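Local coordinates for protein 4-alpha-glucanotransferase (Streptococcus agalactiae, PDB 6M6T) that is an amylomaltase, or disproportionating enzyme, of the 4-alpha-glucanotransferase family, built on a TIM-barrel fold and with glycan bound in its pockets, at residues F43-G55 / Y59-L71. Numbering follows the deposited sequence.
Sequences FWQILPLTTTSFG and YQSFSAVAGNTHL. With AC1 (4,6-dideoxy-4-{[(1S,4R,5S,6S)-4,5,6-trihydroxy-3-(hydroxymethyl)cyclohex-2-en-1-yl]amino}-alpha-D-glucopyranose), chain I; ASO (1,5-anhydro-D-glucitol), chain B.
Just beyond strand 43-45 of the TIM barrel, Pro48 backs Tyr59, a residue of a glycan pocket. Pro48 CG lies over one face of the phenol, 4.0 Å from the centroid of the Tyr59 ring, and the two side chains cross at about a right angle. C2 of 1,5-anhydro-D-glucitol lies over the opposite face, toward its rim, so the ring is layered between proline and sugar. Its hydroxyl is hydrogen-bonded to Asp216, which ties down the far end of the ring. Gln60, its CG anti to the backbone N (chi1 -172°), reaches along the neighbouring AC1 unit, with Gln60 OE1 3.1 Å from AC1 C6.

Away from the sugar the loop folds back on itself. Asn68 N donates to Leu49 O (2.7 Å, nearly straight at 164°), and Thr50 CA points its hydrogen at Ala66 O, 3.2 Å away. Thr51 OG1 accepts a weak bond from Phe62 N, while Thr51 CG2 rests 3.8 Å from Ala66 CB. The Phe62 ring lies obliquely to Thr51 OG1, Thr52 O and Ser53 OG; its CE2 is 3.4 Å from Thr52 O. Two turns shape the returning chain: an ST turn, in which Ser63 OG accepts from Val65 N, and an Asx turn, in which Asn68 OD1 accepts from His70 N.

Helix 140-152 packs on Phe62 and Ala66 through Met147 and Phe143, helix 182-208 meets Leu49 with Phe195 and Trp199, and strand 43-45 runs parallel between strands 6-10 and 212-217.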
ATOM      1  N   PHE A  43       8.725  -6.119 -12.661  1.00 41.26           N
ATOM      2  CA  PHE A  43       7.864  -5.905 -11.507  1.00 41.10           C
ATOM      3  C   PHE A  43       7.045  -4.633 -11.644  1.00 38.68           C
ATOM      4  O   PHE A  43       7.518  -3.622 -12.174  1.00 40.06           O
ATOM      5  CB  PHE A  43       8.692  -5.848 -10.195  1.00 39.94           C
ATOM      6  CG  PHE A  43       9.400  -7.129  -9.884  1.00 37.68           C
ATOM      7  CD1 PHE A  43       8.689  -8.302  -9.685  1.00 42.17           C
ATOM      8  CD2 PHE A  43      10.775  -7.173  -9.824  1.00 38.43           C
ATOM      9  CE1 PHE A  43       9.347  -9.498  -9.421  1.00 43.96           C
ATOM     10  CE2 PHE A  43      11.444  -8.368  -9.564  1.00 40.40           C
ATOM     11  CZ  PHE A  43      10.732  -9.527  -9.371  1.00 39.72           C
ATOM     12  N   TRP A  44       5.807  -4.711 -11.148  1.00 39.90           N
ATOM     13  CA  TRP A  44       4.945  -3.564 -10.859  1.00 37.18           C
ATOM     14  C   TRP A  44       4.745  -3.568  -9.350  1.00 44.55           C
ATOM     15  O   TRP A  44       4.133  -4.503  -8.813  1.00 44.29           O
ATOM     16  CB  TRP A  44       3.594  -3.673 -11.589  1.00 37.09           C
ATOM     17  CG  TRP A  44       2.724  -2.456 -11.483  1.00 34.06           C
ATOM     18  CD1 TRP A  44       2.993  -1.332 -10.774  1.00 37.19           C
ATOM     19  CD2 TRP A  44       1.456  -2.224 -12.136  1.00 39.30           C
ATOM     20  NE1 TRP A  44       1.968  -0.420 -10.918  1.00 40.48           N
ATOM     21  CE2 TRP A  44       1.023  -0.937 -11.761  1.00 35.55           C
ATOM     22  CE3 TRP A  44       0.655  -2.973 -13.006  1.00 37.63           C
ATOM     23  CZ2 TRP A  44      -0.167  -0.388 -12.212  1.00 32.98           C
ATOM     24  CZ3 TRP A  44      -0.540  -2.427 -13.430  1.00 42.65           C
ATOM     25  CH2 TRP A  44      -0.940  -1.149 -13.031  1.00 38.18           C
ATOM     26  N   GLN A  45       5.289  -2.564  -8.657  1.00 41.08           N
ATOM     27  CA  GLN A  45       5.001  -2.391  -7.236  1.00 41.50           C
ATOM     28  C   GLN A  45       3.856  -1.395  -7.082  1.00 41.60           C
ATOM     29  O   GLN A  45       3.933  -0.261  -7.576  1.00 37.48           O
ATOM     30  CB  GLN A  45       6.223  -1.912  -6.455  1.00 39.87           C
ATOM     31  CG  GLN A  45       6.016  -1.926  -4.927  1.00 37.28           C
ATOM     32  CD  GLN A  45       7.324  -1.883  -4.139  1.00 45.95           C
ATOM     33  OE1 GLN A  45       8.426  -1.893  -4.705  1.00 38.45           O
ATOM     34  NE2 GLN A  45       7.207  -1.842  -2.823  1.00 47.19           N
ATOM     35  N   ILE A  46       2.802  -1.815  -6.394  1.00 33.24           N
ATOM     36  CA  ILE A  46       1.703  -0.938  -6.036  1.00 38.62           C
ATOM     37  C   ILE A  46       1.742  -0.682  -4.523  1.00 49.78           C
ATOM     38  O   ILE A  46       2.540  -1.273  -3.783  1.00 49.69           O
ATOM     39  CB  ILE A  46       0.341  -1.523  -6.479  1.00 44.02           C
ATOM     40  CG1 ILE A  46       0.178  -2.940  -5.919  1.00 41.99           C
ATOM     41  CG2 ILE A  46       0.232  -1.549  -8.008  1.00 42.39           C
ATOM     42  CD1 ILE A  46      -1.243  -3.361  -5.678  1.00 49.52           C
ATOM     43  N   LEU A  47       0.872   0.230  -4.071  1.00 46.54           N
ATOM     44  CA  LEU A  47       0.610   0.461  -2.648  1.00 35.57           C
ATOM     45  C   LEU A  47      -0.404  -0.585  -2.187  1.00 38.41           C
ATOM     46  O   LEU A  47      -0.716  -1.536  -2.909  1.00 36.16           O
ATOM     47  CB  LEU A  47       0.177   1.907  -2.447  1.00 34.54           C
ATOM     48  CG  LEU A  47       1.209   2.965  -2.855  1.00 40.96           C
ATOM     49  CD1 LEU A  47       1.062   4.180  -1.962  1.00 41.60           C
ATOM     50  CD2 LEU A  47       2.648   2.475  -2.814  1.00 42.79           C
ATOM     51  N   PRO A  48      -0.864  -0.542  -0.933  1.00 48.17           N
ATOM     52  CA  PRO A  48      -1.883  -1.519  -0.536  1.00 43.50           C
ATOM     53  C   PRO A  48      -3.206  -1.231  -1.218  1.00 43.19           C
ATOM     54  O   PRO A  48      -3.550  -0.083  -1.521  1.00 45.94           O
ATOM     55  CB  PRO A  48      -1.987  -1.342   0.984  1.00 41.29           C
ATOM     56  CG  PRO A  48      -0.756  -0.678   1.382  1.00 41.62           C
ATOM     57  CD  PRO A  48      -0.400   0.218   0.248  1.00 46.02           C
ATOM     58  N   LEU A  49      -3.951  -2.296  -1.472  1.00 41.38           N
ATOM     59  CA  LEU A  49      -5.263  -2.179  -2.077  1.00 41.81           C
ATOM     60  C   LEU A  49      -6.377  -2.094  -1.040  1.00 45.81           C
ATOM     61  O   LEU A  49      -7.544  -2.341  -1.359  1.00 46.70           O
ATOM     62  CB  LEU A  49      -5.486  -3.356  -3.021  1.00 46.16           C
ATOM     63  CG  LEU A  49      -4.362  -3.462  -4.048  1.00 45.47           C
ATOM     64  CD1 LEU A  49      -4.709  -4.523  -5.075  1.00 45.99           C
ATOM     65  CD2 LEU A  49      -4.094  -2.088  -4.695  1.00 40.23           C
ATOM     66  N   THR A  50      -6.046  -1.752   0.193  1.00 44.20           N
ATOM     67  CA  THR A  50      -7.064  -1.776   1.219  1.00 49.12           C
ATOM     68  C   THR A  50      -7.890  -0.492   1.191  1.00 51.79           C
ATOM     69  O   THR A  50      -7.588   0.471   0.472  1.00 46.12           O
ATOM     70  CB  THR A  50      -6.438  -1.971   2.598  1.00 53.31           C
ATOM     71  OG1 THR A  50      -5.343  -1.059   2.752  1.00 43.51           O
ATOM     72  CG2 THR A  50      -5.968  -3.431   2.785  1.00 47.51           C
ATOM     73  N   THR A  51      -8.940  -0.495   2.015  1.00 54.25           N
ATOM     74  CA  THR A  51      -9.882   0.611   2.098  1.00 50.83           C
ATOM     75  C   THR A  51      -9.259   1.791   2.840  1.00 52.47           C
ATOM     76  O   THR A  51      -8.338   1.628   3.645  1.00 56.40           O
ATOM     77  CB  THR A  51     -11.152   0.146   2.810  1.00 49.47           C
ATOM     78  OG1 THR A  51     -10.810  -0.270   4.140  1.00 53.31           O
ATOM     79  CG2 THR A  51     -11.793  -1.037   2.065  1.00 36.53           C
ATOM     80  N   THR A  52      -9.764   2.993   2.565  1.00 49.62           N
ATOM     81  CA  THR A  52      -9.181   4.205   3.112  1.00 47.15           C
ATOM     82  C   THR A  52     -10.201   4.987   3.929  1.00 52.60           C
ATOM     83  O   THR A  52     -11.414   4.860   3.740  1.00 47.07           O
ATOM     84  CB  THR A  52      -8.647   5.095   2.004  1.00 47.24           C
ATOM     85  OG1 THR A  52      -9.760   5.697   1.330  1.00 50.89           O
ATOM     86  CG2 THR A  52      -7.855   4.279   1.016  1.00 50.56           C
ATOM     87  N   SER A  53      -9.668   5.856   4.795  1.00 53.55           N
ATOM     88  CA  SER A  53     -10.362   6.705   5.754  1.00 54.59           C
ATOM     89  C   SER A  53     -10.141   8.173   5.395  1.00 54.71           C
ATOM     90  O   SER A  53      -9.749   8.503   4.272  1.00 59.96           O
ATOM     91  CB  SER A  53      -9.877   6.405   7.176  1.00 63.49           C
ATOM     92  OG  SER A  53     -10.836   6.802   8.145  1.00 62.98           O
ATOM     93  N   PHE A  54     -10.478   9.065   6.328  1.00 60.68           N
ATOM     94  CA  PHE A  54     -10.059  10.457   6.207  1.00 60.23           C
ATOM     95  C   PHE A  54      -8.536  10.521   6.105  1.00 61.49           C
ATOM     96  O   PHE A  54      -7.816   9.775   6.778  1.00 63.06           O
ATOM     97  CB  PHE A  54     -10.566  11.284   7.408  1.00 58.98           C
ATOM     98  CG  PHE A  54     -10.052  12.711   7.432  1.00 63.74           C
ATOM     99  CD1 PHE A  54     -10.687  13.706   6.704  1.00 62.01           C
ATOM    100  CD2 PHE A  54      -8.919  13.054   8.174  1.00 63.38           C
ATOM    101  CE1 PHE A  54     -10.203  15.015   6.710  1.00 65.40           C
ATOM    102  CE2 PHE A  54      -8.431  14.365   8.185  1.00 58.15           C
ATOM    103  CZ  PHE A  54      -9.071  15.343   7.452  1.00 60.59           C
ATOM    104  N   GLY A  55      -8.037  11.406   5.244  1.00 63.93           N
ATOM    105  CA  GLY A  55      -6.613  11.500   4.983  1.00 62.52           C
ATOM    106  C   GLY A  55      -6.125  10.654   3.824  1.00 54.49           C
ATOM    107  O   GLY A  55      -5.056  10.945   3.266  1.00 50.58           O
ATOM    108  N   TYR A  59      -2.579   2.798   4.737  1.00 61.47           N
ATOM    109  CA  TYR A  59      -1.944   2.162   5.883  1.00 59.17           C
ATOM    110  C   TYR A  59      -2.707   2.418   7.191  1.00 64.92           C
ATOM    111  O   TYR A  59      -2.131   2.277   8.284  1.00 62.47           O
ATOM    112  CB  TYR A  59      -0.491   2.637   5.988  1.00 56.23           C
ATOM    113  CG  TYR A  59       0.338   2.343   4.749  1.00 57.63           C
ATOM    114  CD1 TYR A  59       0.320   3.200   3.646  1.00 58.33           C
ATOM    115  CD2 TYR A  59       1.141   1.197   4.679  1.00 58.38           C
ATOM    116  CE1 TYR A  59       1.091   2.920   2.496  1.00 60.90           C
ATOM    117  CE2 TYR A  59       1.909   0.905   3.544  1.00 55.20           C
ATOM    118  CZ  TYR A  59       1.887   1.765   2.453  1.00 62.34           C
ATOM    119  OH  TYR A  59       2.656   1.465   1.333  1.00 49.20           O
ATOM    120  N   GLN A  60      -3.982   2.842   7.090  1.00 62.13           N
ATOM    121  CA  GLN A  60      -4.901   3.049   8.217  1.00 62.43           C
ATOM    122  C   GLN A  60      -6.303   2.676   7.717  1.00 58.08           C
ATOM    123  O   GLN A  60      -7.118   3.535   7.370  1.00 54.48           O
ATOM    124  CB  GLN A  60      -4.842   4.499   8.695  1.00 60.54           C
ATOM    125  CG  GLN A  60      -5.594   4.815   9.950  1.00 57.97           C
ATOM    126  CD  GLN A  60      -5.330   6.225  10.403  1.00 67.66           C
ATOM    127  OE1 GLN A  60      -4.195   6.692  10.333  1.00 71.95           O
ATOM    128  NE2 GLN A  60      -6.372   6.920  10.860  1.00 60.27           N
ATOM    129  N   SER A  61      -6.622   1.383   7.777  1.00 54.85           N
ATOM    130  CA  SER A  61      -7.657   0.809   6.926  1.00 50.89           C
ATOM    131  C   SER A  61      -8.745   0.136   7.735  1.00 47.93           C
ATOM    132  O   SER A  61      -8.468  -0.499   8.754  1.00 56.17           O
ATOM    133  CB  SER A  61      -7.065  -0.220   5.949  1.00 52.29           C
ATOM    134  OG  SER A  61      -6.741   0.376   4.700  1.00 56.84           O
ATOM    135  N   PHE A  62      -9.978   0.254   7.239  1.00 42.58           N
ATOM    136  CA  PHE A  62     -11.119  -0.419   7.839  1.00 41.12           C
ATOM    137  C   PHE A  62     -10.938  -1.931   7.895  1.00 46.60           C
ATOM    138  O   PHE A  62     -11.596  -2.589   8.709  1.00 47.81           O
ATOM    139  CB  PHE A  62     -12.404  -0.085   7.062  1.00 47.67           C
ATOM    140  CG  PHE A  62     -12.750   1.385   7.034  1.00 51.28           C
ATOM    141  CD1 PHE A  62     -12.489   2.200   8.128  1.00 49.55           C
ATOM    142  CD2 PHE A  62     -13.329   1.953   5.902  1.00 50.59           C
ATOM    143  CE1 PHE A  62     -12.795   3.562   8.088  1.00 49.33           C
ATOM    144  CE2 PHE A  62     -13.642   3.315   5.859  1.00 49.72           C
ATOM    145  CZ  PHE A  62     -13.363   4.117   6.954  1.00 49.96           C
ATOM    146  N   SER A  63     -10.087  -2.510   7.045  1.00 47.33           N
ATOM    147  CA  SER A  63      -9.837  -3.948   7.096  1.00 43.03           C
ATOM    148  C   SER A  63      -8.503  -4.244   6.440  1.00 42.22           C
ATOM    149  O   SER A  63      -8.078  -3.543   5.520  1.00 45.28           O
ATOM    150  CB  SER A  63     -10.935  -4.770   6.406  1.00 43.43           C
ATOM    151  OG  SER A  63     -10.532  -6.123   6.176  1.00 37.75           O
ATOM    152  N   ALA A  64      -7.855  -5.305   6.919  1.00 44.97           N
ATOM    153  CA  ALA A  64      -6.569  -5.738   6.391  1.00 49.79           C
ATOM    154  C   ALA A  64      -6.655  -6.462   5.044  1.00 50.01           C
ATOM    155  O   ALA A  64      -5.603  -6.823   4.501  1.00 47.76           O
ATOM    156  CB  ALA A  64      -5.883  -6.649   7.411  1.00 49.73           C
ATOM    157  N   VAL A  65      -7.857  -6.736   4.522  1.00 45.67           N
ATOM    158  CA  VAL A  65      -8.008  -7.535   3.309  1.00 41.99           C
ATOM    159  C   VAL A  65      -8.981  -6.926   2.320  1.00 44.49           C
ATOM    160  O   VAL A  65      -8.983  -7.302   1.142  1.00 42.00           O
ATOM    161  CB  VAL A  65      -8.478  -8.971   3.616  1.00 46.08           C
ATOM    162  CG1 VAL A  65      -7.367  -9.776   4.246  1.00 45.11           C
ATOM    163  CG2 VAL A  65      -9.729  -8.953   4.475  1.00 46.92           C
ATOM    164  N   ALA A  66      -9.853  -6.035   2.787  1.00 49.21           N
ATOM    165  CA  ALA A  66     -10.925  -5.556   1.925  1.00 41.34           C
ATOM    166  C   ALA A  66     -10.349  -4.692   0.817  1.00 43.84           C
ATOM    167  O   ALA A  66      -9.307  -4.042   0.988  1.00 44.33           O
ATOM    168  CB  ALA A  66     -11.966  -4.765   2.714  1.00 38.27           C
ATOM    169  N   GLY A  67     -11.032  -4.697  -0.325  1.00 38.76           N
ATOM    170  CA  GLY A  67     -10.586  -3.908  -1.460  1.00 38.98           C
ATOM    171  C   GLY A  67     -11.069  -2.476  -1.380  1.00 36.72           C
ATOM    172  O   GLY A  67     -12.246  -2.219  -1.115  1.00 41.66           O
ATOM    173  N   ASN A  68     -10.159  -1.533  -1.610  1.00 40.72           N
ATOM    174  CA  ASN A  68     -10.561  -0.136  -1.737  1.00 46.56           C
ATOM    175  C   ASN A  68     -11.529   0.015  -2.899  1.00 46.94           C
ATOM    176  O   ASN A  68     -11.155  -0.163  -4.063  1.00 53.47           O
ATOM    177  CB  ASN A  68      -9.354   0.778  -1.949  1.00 49.30           C
ATOM    178  CG  ASN A  68      -9.745   2.176  -2.398  1.00 45.79           C
ATOM    179  OD1 ASN A  68     -10.851   2.644  -2.130  1.00 48.49           O
ATOM    180  ND2 ASN A  68      -8.832   2.848  -3.085  1.00 49.70           N
ATOM    181  N   THR A  69     -12.769   0.372  -2.606  1.00 49.01           N
ATOM    182  CA  THR A  69     -13.757   0.338  -3.670  1.00 49.13           C
ATOM    183  C   THR A  69     -13.582   1.454  -4.689  1.00 49.38           C
ATOM    184  O   THR A  69     -14.179   1.374  -5.766  1.00 58.04           O
ATOM    185  CB  THR A  69     -15.149   0.409  -3.079  1.00 43.55           C
ATOM    186  OG1 THR A  69     -16.047  -0.202  -3.995  1.00 46.81           O
ATOM    187  CG2 THR A  69     -15.555   1.879  -2.836  1.00 53.02           C
ATOM    188  N   HIS A  70     -12.783   2.479  -4.390  1.00 45.71           N
ATOM    189  CA  HIS A  70     -12.581   3.549  -5.360  1.00 51.37           C
ATOM    190  C   HIS A  70     -11.910   3.055  -6.634  1.00 49.03           C
ATOM    191  O   HIS A  70     -11.983   3.727  -7.664  1.00 46.10           O
ATOM    192  CB  HIS A  70     -11.749   4.670  -4.743  1.00 50.67           C
ATOM    193  CG  HIS A  70     -12.463   5.422  -3.669  1.00 51.70           C
ATOM    194  ND1 HIS A  70     -11.865   6.431  -2.945  1.00 55.89           N
ATOM    195  CD2 HIS A  70     -13.730   5.317  -3.202  1.00 58.11           C
ATOM    196  CE1 HIS A  70     -12.733   6.914  -2.073  1.00 66.42           C
ATOM    197  NE2 HIS A  70     -13.871   6.253  -2.206  1.00 66.39           N
ATOM    198  N   LEU A  71     -11.258   1.906  -6.589  1.00 53.14           N
ATOM    199  CA  LEU A  71     -10.490   1.423  -7.720  1.00 45.97           C
ATOM    200  C   LEU A  71     -11.319   0.574  -8.666  1.00 48.11           C
ATOM    201  O   LEU A  71     -10.796   0.154  -9.704  1.00 56.76           O
ATOM    202  CB  LEU A  71      -9.269   0.628  -7.233  1.00 41.28           C
ATOM    203  CG  LEU A  71      -8.414   1.336  -6.189  1.00 40.93           C
ATOM    204  CD1 LEU A  71      -7.076   0.632  -6.006  1.00 39.26           C
ATOM    205  CD2 LEU A  71      -8.214   2.780  -6.584  1.00 46.65           C
TER
HETATM  206  C1  AC1 I   2       1.726   6.454   7.139  1.00 64.42           C
HETATM  207  O2  AC1 I   2       3.206   8.416   7.290  1.00 60.41           O
HETATM  208  C2  AC1 I   2       1.831   7.985   7.291  1.00 56.32           C
HETATM  209  C4A AC1 I   2      -3.144  10.591  12.047  1.00 66.97           C
HETATM  210  C3  AC1 I   2       1.158   8.475   8.540  1.00 54.22           C
HETATM  211  O3  AC1 I   2       1.301   9.886   8.514  1.00 63.20           O
HETATM  212  C4  AC1 I   2      -0.326   8.037   8.525  1.00 61.04           C
HETATM  213  N4A AC1 I   2      -1.196   8.545   9.629  1.00 60.56           N
HETATM  214  C5  AC1 I   2      -0.276   6.519   8.545  1.00 58.20           C
HETATM  215  O5  AC1 I   2       0.333   6.045   7.323  1.00 60.24           O
HETATM  216  C6  AC1 I   2      -1.693   5.966   8.658  1.00 65.18           C
HETATM  217  C1B AC1 I   2      -1.932   9.824   9.429  1.00 58.83           C
HETATM  218  C2B AC1 I   2      -1.337  10.842  10.387  1.00 68.06           C
HETATM  219  O2B AC1 I   2       0.077  10.936  10.193  1.00 57.89           O
HETATM  220  C3B AC1 I   2      -1.641  10.362  11.816  1.00 67.01           C
HETATM  221  O3B AC1 I   2      -0.859  11.094  12.784  1.00 60.15           O
HETATM  222  O4  AC1 I   2      -3.596  10.085  13.338  1.00 56.32           O
HETATM  223  C5B AC1 I   2      -3.897  10.054  10.983  1.00 65.94           C
HETATM  224  C7B AC1 I   2      -3.315   9.716   9.727  1.00 56.38           C
HETATM  225  C6B AC1 I   2      -5.415   9.907  11.250  1.00 68.68           C
HETATM  226  O6B AC1 I   2      -5.677   9.942  12.670  1.00 64.74           O
HETATM  227  C1  ASO B   1       4.472   2.046   6.807  1.00 63.03           C
HETATM  228  C2  ASO B   1       4.396   3.166   5.748  1.00 64.61           C
HETATM  229  C3  ASO B   1       4.213   4.529   6.438  1.00 67.52           C
HETATM  230  C4  ASO B   1       2.926   4.469   7.280  1.00 57.48           C
HETATM  231  C5  ASO B   1       3.016   3.336   8.267  1.00 58.46           C
HETATM  232  C6  ASO B   1       1.643   3.141   8.908  1.00 63.24           C
HETATM  233  O2  ASO B   1       5.563   3.171   4.918  1.00 64.55           O
HETATM  234  O3  ASO B   1       4.134   5.596   5.431  1.00 68.77           O
HETATM  235  O4  ASO B   1       2.678   5.715   7.976  1.00 55.82           O
HETATM  236  O5  ASO B   1       3.263   2.100   7.593  1.00 66.26           O
HETATM  237  O6  ASO B   1       1.416   1.740   9.146  1.00 66.98           O